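Local coordinates for lactate utilization protein C (Deinococcus radiodurans, PDB 2G40) that may function in L-lactate utilization, as a homodimeric member of the LutC/YkgG family, at residues P116-H119 with A120-D123. Numbering follows the deposited sequence.
Sequences PLSH and AELD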
loop_
_atom_site.group_PDB
_atom_site.type_symbol
_atom_site.label_atom_id
_atom_site.label_comp_id
_atom_site.label_asym_id
_atom_site.label_seq_id
_atom_site.Cartn_x
_atom_site.Cartn_y
_atom_site.Cartn_z
ATOM N N PRO A 116 -14.123 13.197 -4.692
ATOM C CA PRO A 116 -13.524 12.293 -3.736
ATOM C C PRO A 116 -14.226 12.335 -2.390
ATOM O O PRO A 116 -14.580 13.415 -1.903
ATOM C CB PRO A 116 -12.076 12.791 -3.620
ATOM C CG PRO A 116 -11.847 13.573 -4.823
ATOM C CD PRO A 116 -13.166 14.220 -5.140
ATOM N N LEU A 117 -14.476 11.159 -1.828
ATOM C CA LEU A 117 -15.113 11.061 -0.529
ATOM C C LEU A 117 -14.165 11.578 0.550
ATOM O O LEU A 117 -12.994 11.244 0.550
ATOM C CB LEU A 117 -15.473 9.604 -0.235
ATOM C CG LEU A 117 -16.500 8.970 -1.193
ATOM C CD1 LEU A 117 -16.427 7.507 -1.125
ATOM C CD2 LEU A 117 -17.910 9.439 -0.860
ATOM N N SER A 118 -14.683 12.353 1.491
ATOM C CA SER A 118 -13.862 12.808 2.612
ATOM C C SER A 118 -13.485 11.637 3.521
ATOM O O SER A 118 -14.127 10.594 3.481
ATOM C CB SER A 118 -14.649 13.809 3.440
ATOM O OG SER A 118 -15.742 13.165 4.064
ATOM N N HIS A 119 -12.482 11.829 4.378
ATOM C CA HIS A 119 -12.127 10.802 5.373
ATOM C C HIS A 119 -13.357 10.382 6.176
ATOM O O HIS A 119 -13.572 9.200 6.444
ATOM C CB HIS A 119 -11.068 11.317 6.353
ATOM C CG HIS A 119 -9.763 11.676 5.708
ATOM N ND1 HIS A 119 -8.953 12.695 6.172
ATOM C CD2 HIS A 119 -9.137 11.165 4.620
ATOM C CE1 HIS A 119 -7.884 12.791 5.401
ATOM N NE2 HIS A 119 -7.971 11.874 4.451
ATOM N N ALA A 120 -14.169 11.354 6.552
ATOM C CA ALA A 120 -15.358 11.086 7.363
ATOM C C ALA A 120 -16.381 10.264 6.583
ATOM O O ALA A 120 -16.970 9.342 7.124
ATOM C CB ALA A 120 -15.965 12.379 7.832
ATOM N N GLU A 121 -16.581 10.602 5.310
ATOM C CA GLU A 121 -17.457 9.815 4.432
ATOM C C GLU A 121 -16.935 8.390 4.288
ATOM O O GLU A 121 -17.699 7.420 4.321
ATOM C CB GLU A 121 -17.614 10.483 3.061
ATOM C CG GLU A 121 -18.634 11.635 3.090
ATOM C CD GLU A 121 -18.490 12.656 1.957
ATOM O OE1 GLU A 121 -17.405 12.797 1.350
ATOM O OE2 GLU A 121 -19.481 13.376 1.697
ATOM N N LEU A 122 -15.630 8.254 4.103
ATOM C CA LEU A 122 -15.028 6.910 4.027
ATOM C C LEU A 122 -15.163 6.142 5.334
ATOM O O LEU A 122 -15.403 4.937 5.340
ATOM C CB LEU A 122 -13.557 7.014 3.670
ATOM C CG LEU A 122 -13.345 7.543 2.262
ATOM C CD1 LEU A 122 -11.895 7.834 2.059
ATOM C CD2 LEU A 122 -13.861 6.523 1.261
ATOM N N ASP A 123 -14.988 6.845 6.444
ATOM C CA ASP A 123 -15.081 6.205 7.750
ATOM C C ASP A 123 -16.518 5.779 8.052
ATOM O O ASP A 123 -16.740 4.771 8.724
ATOM C CB ASP A 123 -14.542 7.138 8.833
ATOM C CG ASP A 123 -14.449 6.467 10.170
ATOM O OD1 ASP A 123 -13.798 5.410 10.248
ATOM O OD2 ASP A 123 -15.038 6.982 11.140
#
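Ser-118 and Glu-121 trade hydrogen bonds in both directions at the start of helix 119-124. The backbone N of Ser-118 donates to Glu-121 OE1 at 2.8 Å in a nearly straight bond (169°), meeting the lone pair that faces away from the other carboxylate oxygen. In return, Glu-121 N reaches Ser-118 OG at 3.0 Å; the serine torsion, chi1 67°, brings the hydroxyl round to this N-H in the first turn. A weak bond from Ser-118 OG, 3.2 Å long, also reaches Glu-121 OE1, which is held chiefly by the backbone N-H, near the helix start, where its charge would probably interact favourably with the helix dipole. This reciprocal pairing is a capping box, with Ser-118 as N-cap, and it marks where the loop after strand 109-111 turns into helix within the LUD domain. First-turn N-H groups lack a carbonyl of a preceding turn to bond to, and here the serine hydroxyl takes that role for Glu-121 N. Regular helical bonding follows at once: Leu-122 N to Ser-118 O, 2.8 Å, then Asp-123 N to His-119 O, 2.7 Å. Outside the box, Leu-117 lays CD1 against Leu-122 CD2 at 3.6 Å, its CB also resting near that methyl. Both leucines pack on Ile-94 of strand 92-94, and Leu-122 also meets Ala-154, Leu-155 and Ile-158. Cutting Leu-122 back to an alanine would remove CD2 and is likely to leave a gap beside Leu-117 and weaken the helix's hold on Ile-94. On the dimer side, the His-119 ring meets His-119 of the second subunit, their planes inclined at about 50°.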